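Local atomic coordinates of type III secretion system effector protein ExoU (Pseudomonas fluorescens, PDB entry 4QMK), a protein that is a type III effector toxin of the patatin-like phospholipase family, probably cleaving host membrane phospholipids after reaching the plasma membrane by binding phosphatidylinositol 4,5-bisphosphate. Residues 35-47 against 50-64. Numbering follows the deposited sequence.
Sequences KVPLVKGVGERNL and YRHSDGRVEVVVSPP
Val36 and Arg51 exchange two backbone hydrogen bonds, Val36 N to Arg51 O (2.9 Å) and Arg51 N to Val36 O (2.8 Å). At the other end of the contact, where the type I turn (Gly43 to Asn46) joining strands 36-42 and 47-51 meets the end of strand 57-61, Ser62 N donates to Arg45 O (2.8 Å). Arg45 answers with its side chain: bent at chi3 (50°), it brings NE to Ser62 O (3.2 Å), nearly in line with the C=O bond although that oxygen lies out of the guanidinium plane. Asn46 ND2 reaches Ser62 OG (3.0 Å), which sits in its amide plane. Lys35 runs extended beyond CG and holds NZ above the Tyr50 ring in a cation-pi contact, 4.7 Å from the centroid and 5° off the normal. The same ammonium makes a long salt bridge to Glu58 OE2, an oxygen also held by Arg435. The Val36-Arg51 pair lies in a four-stranded antiparallel sheet: 36-42, 47-51 and 57-61 form a meander, and 434-438, from much later in the chain, pairs with 57-61. A classic bulge interrupts the first hairpin where Leu38 and Val39 both face Ile49. Val36 and Arg51 share the sheet face opposite Pro37 and Tyr50; Pro37 CB packs on the ring's CD2-CE2 side. Leu38 CD1 lies over the centre of the Arg51 guanidinium, whose NH2 also forms a salt bridge with Asp463. Pro64 CD covers one face of the Arg45 guanidinium, with Val61 CG2 at its edge. Leu47 CD1 rests against both Val59 CG1 and Val61 CG1.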
loop_
_atom_site.group_PDB
_atom_site.type_symbol
_atom_site.label_atom_id
_atom_site.label_comp_id
_atom_site.label_asym_id
_atom_site.label_seq_id
_atom_site.Cartn_x
_atom_site.Cartn_y
_atom_site.Cartn_z
ATOM N N LYS A 35 5.006 49.725 -33.847
ATOM C CA LYS A 35 4.504 48.367 -33.637
ATOM C C LYS A 35 2.995 48.289 -33.827
ATOM O O LYS A 35 2.256 49.202 -33.444
ATOM C CB LYS A 35 4.878 47.848 -32.249
ATOM C CG LYS A 35 4.088 48.449 -31.121
ATOM C CD LYS A 35 4.678 48.040 -29.806
ATOM C CE LYS A 35 3.897 48.714 -28.690
ATOM N NZ LYS A 35 4.627 48.599 -27.408
ATOM N N VAL A 36 2.560 47.177 -34.410
ATOM C CA VAL A 36 1.172 46.964 -34.736
ATOM C C VAL A 36 0.531 45.991 -33.758
ATOM O O VAL A 36 1.067 44.930 -33.500
ATOM C CB VAL A 36 1.027 46.401 -36.181
ATOM C CG1 VAL A 36 -0.437 46.105 -36.526
ATOM C CG2 VAL A 36 1.625 47.382 -37.187
ATOM N N PRO A 37 -0.623 46.357 -33.215
ATOM C CA PRO A 37 -1.326 45.458 -32.337
ATOM C C PRO A 37 -2.069 44.443 -33.159
ATOM O O PRO A 37 -2.758 44.819 -34.083
ATOM C CB PRO A 37 -2.310 46.377 -31.590
ATOM C CG PRO A 37 -2.570 47.479 -32.534
ATOM C CD PRO A 37 -1.299 47.650 -33.337
ATOM N N LEU A 38 -1.880 43.164 -32.841
ATOM C CA LEU A 38 -2.600 42.072 -33.481
ATOM C C LEU A 38 -3.792 41.635 -32.613
ATOM O O LEU A 38 -4.823 41.207 -33.134
ATOM C CB LEU A 38 -1.670 40.879 -33.688
ATOM C CG LEU A 38 -0.530 41.040 -34.690
ATOM C CD1 LEU A 38 0.284 39.750 -34.767
ATOM C CD2 LEU A 38 -1.065 41.400 -36.059
ATOM N N VAL A 39 -3.628 41.756 -31.293
ATOM C CA VAL A 39 -4.616 41.328 -30.308
ATOM C C VAL A 39 -4.477 42.180 -29.046
ATOM O O VAL A 39 -3.382 42.527 -28.634
ATOM C CB VAL A 39 -4.353 39.857 -29.935
ATOM C CG1 VAL A 39 -5.178 39.426 -28.735
ATOM C CG2 VAL A 39 -4.619 38.979 -31.140
ATOM N N LYS A 40 -5.612 42.501 -28.438
ATOM C CA LYS A 40 -5.641 43.348 -27.259
ATOM C C LYS A 40 -6.486 42.845 -26.110
ATOM O O LYS A 40 -7.635 42.466 -26.270
ATOM C CB LYS A 40 -6.093 44.752 -27.640
ATOM C CG LYS A 40 -5.073 45.536 -28.463
ATOM C CD LYS A 40 -3.801 45.864 -27.666
ATOM C CE LYS A 40 -3.942 47.089 -26.762
ATOM N NZ LYS A 40 -3.916 48.340 -27.567
ATOM N N GLY A 41 -5.884 42.869 -24.936
ATOM C CA GLY A 41 -6.548 42.562 -23.682
ATOM C C GLY A 41 -7.564 41.463 -23.773
ATOM O O GLY A 41 -8.623 41.555 -23.210
ATOM N N VAL A 42 -7.203 40.376 -24.421
ATOM C CA VAL A 42 -8.107 39.303 -24.550
ATOM C C VAL A 42 -8.073 38.460 -23.323
ATOM O O VAL A 42 -7.000 38.060 -22.863
ATOM C CB VAL A 42 -7.783 38.437 -25.754
ATOM C CG1 VAL A 42 -8.545 37.139 -25.672
ATOM C CG2 VAL A 42 -8.147 39.179 -27.016
ATOM N N GLY A 43 -9.266 38.176 -22.799
ATOM C CA GLY A 43 -9.416 37.264 -21.669
ATOM C C GLY A 43 -8.900 37.676 -20.285
ATOM O O GLY A 43 -8.462 38.806 -20.051
ATOM N N GLU A 44 -8.928 36.712 -19.375
ATOM C CA GLU A 44 -8.592 36.941 -17.965
ATOM C C GLU A 44 -7.096 37.152 -17.723
ATOM O O GLU A 44 -6.681 37.494 -16.608
ATOM C CB GLU A 44 -9.101 35.779 -17.095
ATOM C CG GLU A 44 -8.352 34.481 -17.294
ATOM C CD GLU A 44 -8.817 33.372 -16.367
ATOM O OE1 GLU A 44 -9.854 33.517 -15.650
ATOM O OE2 GLU A 44 -8.112 32.343 -16.357
ATOM N N ARG A 45 -6.287 36.911 -18.755
ATOM C CA ARG A 45 -4.875 37.207 -18.694
ATOM C C ARG A 45 -4.540 38.446 -19.474
ATOM O O ARG A 45 -3.347 38.832 -19.579
ATOM C CB ARG A 45 -4.101 35.994 -19.117
ATOM C CG ARG A 45 -4.378 34.891 -18.079
ATOM C CD ARG A 45 -3.392 33.794 -18.096
ATOM N NE ARG A 45 -2.071 34.357 -18.047
ATOM C CZ ARG A 45 -0.984 33.616 -18.019
ATOM N NH1 ARG A 45 -1.123 32.300 -17.925
ATOM N NH2 ARG A 45 0.225 34.177 -18.037
ATOM N N ASN A 46 -5.606 39.101 -19.957
ATOM C CA ASN A 46 -5.498 40.308 -20.706
ATOM C C ASN A 46 -4.398 40.166 -21.753
ATOM O O ASN A 46 -3.488 40.972 -21.804
ATOM C CB ASN A 46 -5.165 41.440 -19.783
ATOM C CG ASN A 46 -6.199 41.635 -18.700
ATOM O OD1 ASN A 46 -7.213 42.287 -18.917
ATOM N ND2 ASN A 46 -5.920 41.139 -17.521
ATOM N N LEU A 47 -4.490 39.135 -22.579
ATOM C CA LEU A 47 -3.438 38.838 -23.473
ATOM C C LEU A 47 -3.411 39.803 -24.631
ATOM O O LEU A 47 -4.438 39.981 -25.282
ATOM C CB LEU A 47 -3.623 37.439 -24.017
ATOM C CG LEU A 47 -2.683 37.063 -25.161
ATOM C CD1 LEU A 47 -1.298 36.862 -24.597
ATOM C CD2 LEU A 47 -3.165 35.780 -25.797
ATOM N N TYR A 50 1.743 42.183 -30.067
ATOM C CA TYR A 50 2.146 43.251 -31.004
ATOM C C TYR A 50 3.263 42.739 -31.901
ATOM O O TYR A 50 4.076 41.898 -31.469
ATOM C CB TYR A 50 2.690 44.477 -30.267
ATOM C CG TYR A 50 1.760 45.143 -29.264
ATOM C CD1 TYR A 50 1.771 44.767 -27.916
ATOM C CD2 TYR A 50 0.967 46.203 -29.630
ATOM C CE1 TYR A 50 0.925 45.371 -26.992
ATOM C CE2 TYR A 50 0.134 46.812 -28.732
ATOM C CZ TYR A 50 0.103 46.385 -27.413
ATOM O OH TYR A 50 -0.707 47.035 -26.523
ATOM N N ARG A 51 3.336 43.257 -33.125
ATOM C CA ARG A 51 4.420 42.905 -34.041
ATOM C C ARG A 51 5.168 44.139 -34.520
ATOM O O ARG A 51 4.569 45.134 -34.920
ATOM C CB ARG A 51 3.900 42.113 -35.249
ATOM C CG ARG A 51 4.966 41.879 -36.333
ATOM C CD ARG A 51 4.631 40.737 -37.302
ATOM N NE ARG A 51 3.348 40.981 -37.902
ATOM C CZ ARG A 51 2.481 40.042 -38.226
ATOM N NH1 ARG A 51 2.736 38.745 -38.043
ATOM N NH2 ARG A 51 1.330 40.417 -38.731
ATOM N N HIS A 52 6.493 44.056 -34.496
ATOM C CA HIS A 52 7.360 45.140 -34.992
ATOM C C HIS A 52 7.621 44.951 -36.488
ATOM O O HIS A 52 7.132 44.026 -37.098
ATOM C CB HIS A 52 8.685 45.135 -34.197
ATOM C CG HIS A 52 8.519 45.469 -32.750
ATOM N ND1 HIS A 52 8.321 44.514 -31.779
ATOM C CD2 HIS A 52 8.498 46.660 -32.113
ATOM C CE1 HIS A 52 8.180 45.098 -30.602
ATOM N NE2 HIS A 52 8.290 46.401 -30.778
ATOM N N SER A 53 8.426 45.819 -37.070
ATOM C CA SER A 53 8.792 45.712 -38.482
ATOM C C SER A 53 9.633 44.469 -38.744
ATOM O O SER A 53 9.402 43.732 -39.713
ATOM C CB SER A 53 9.619 46.921 -38.847
ATOM O OG SER A 53 9.140 48.042 -38.123
ATOM N N ASP A 54 10.610 44.263 -37.853
ATOM C CA ASP A 54 11.562 43.145 -37.891
ATOM C C ASP A 54 10.879 41.783 -37.932
ATOM O O ASP A 54 11.505 40.762 -38.237
ATOM C CB ASP A 54 12.420 43.124 -36.607
ATOM C CG ASP A 54 12.477 44.475 -35.892
ATOM O OD1 ASP A 54 12.694 45.516 -36.564
ATOM O OD2 ASP A 54 12.303 44.485 -34.647
ATOM N N GLY A 55 9.610 41.757 -37.554
ATOM C CA GLY A 55 8.901 40.494 -37.398
ATOM C C GLY A 55 8.938 40.056 -35.945
ATOM O O GLY A 55 8.326 39.062 -35.585
ATOM N N ARG A 56 9.674 40.792 -35.115
ATOM C CA ARG A 56 9.725 40.520 -33.714
ATOM C C ARG A 56 8.292 40.648 -33.184
ATOM O O ARG A 56 7.582 41.597 -33.501
ATOM C CB ARG A 56 10.612 41.564 -32.990
ATOM C CG ARG A 56 12.108 41.521 -33.296
ATOM C CD ARG A 56 12.816 40.400 -32.533
ATOM N NE ARG A 56 12.818 40.661 -31.088
ATOM C CZ ARG A 56 12.937 39.736 -30.125
ATOM N NH1 ARG A 56 13.049 38.438 -30.419
ATOM N NH2 ARG A 56 12.918 40.114 -28.852
ATOM N N VAL A 57 7.898 39.716 -32.341
ATOM C CA VAL A 57 6.602 39.761 -31.715
ATOM C C VAL A 57 6.726 39.858 -30.206
ATOM O O VAL A 57 7.584 39.247 -29.598
ATOM C CB VAL A 57 5.773 38.539 -32.122
ATOM C CG1 VAL A 57 4.595 38.307 -31.210
ATOM C CG2 VAL A 57 5.309 38.726 -33.554
ATOM N N GLU A 58 5.820 40.616 -29.623
ATOM C CA GLU A 58 5.786 40.862 -28.195
ATOM C C GLU A 58 4.400 40.463 -27.603
ATOM O O GLU A 58 3.367 40.924 -28.061
ATOM C CB GLU A 58 6.073 42.346 -28.032
ATOM C CG GLU A 58 5.522 43.037 -26.837
ATOM C CD GLU A 58 5.713 44.556 -26.907
ATOM O OE1 GLU A 58 6.463 45.041 -27.796
ATOM O OE2 GLU A 58 5.148 45.257 -26.029
ATOM N N VAL A 59 4.406 39.610 -26.587
ATOM C CA VAL A 59 3.199 39.184 -25.928
ATOM C C VAL A 59 3.169 39.750 -24.523
ATOM O O VAL A 59 4.103 39.605 -23.800
ATOM C CB VAL A 59 3.161 37.667 -25.795
ATOM C CG1 VAL A 59 1.890 37.228 -25.099
ATOM C CG2 VAL A 59 3.284 36.998 -27.169
ATOM N N VAL A 60 2.059 40.365 -24.138
ATOM C CA VAL A 60 1.933 40.917 -22.817
ATOM C C VAL A 60 0.763 40.253 -22.124
ATOM O O VAL A 60 -0.321 40.069 -22.704
ATOM C CB VAL A 60 1.720 42.434 -22.885
ATOM C CG1 VAL A 60 1.609 43.034 -21.510
ATOM C CG2 VAL A 60 2.906 43.089 -23.599
ATOM N N VAL A 61 0.998 39.864 -20.887
ATOM C CA VAL A 61 -0.004 39.229 -20.091
ATOM C C VAL A 61 0.015 39.619 -18.646
ATOM O O VAL A 61 0.943 40.195 -18.162
ATOM C CB VAL A 61 0.108 37.716 -20.111
ATOM C CG1 VAL A 61 -0.173 37.206 -21.501
ATOM C CG2 VAL A 61 1.447 37.270 -19.608
ATOM N N SER A 62 -1.091 39.319 -17.990
ATOM C CA SER A 62 -1.307 39.546 -16.589
ATOM C C SER A 62 -1.314 38.155 -15.999
ATOM O O SER A 62 -1.464 37.177 -16.737
ATOM C CB SER A 62 -2.686 40.187 -16.400
ATOM O OG SER A 62 -3.694 39.235 -16.713
ATOM N N PRO A 63 -1.158 38.038 -14.678
ATOM C CA PRO A 63 -1.207 36.769 -13.993
ATOM C C PRO A 63 -2.567 36.080 -14.085
ATOM O O PRO A 63 -3.585 36.781 -14.149
ATOM C CB PRO A 63 -0.977 37.158 -12.527
ATOM C CG PRO A 63 -0.284 38.434 -12.609
ATOM C CD PRO A 63 -0.963 39.129 -13.739
ATOM N N PRO A 64 -2.583 34.730 -14.088
ATOM C CA PRO A 64 -3.823 33.982 -13.982
ATOM C C PRO A 64 -4.321 34.071 -12.557
ATOM O O PRO A 64 -3.559 34.483 -11.659
ATOM C CB PRO A 64 -3.424 32.535 -14.239
ATOM C CG PRO A 64 -1.947 32.447 -14.093
ATOM C CD PRO A 64 -1.396 33.855 -14.205
#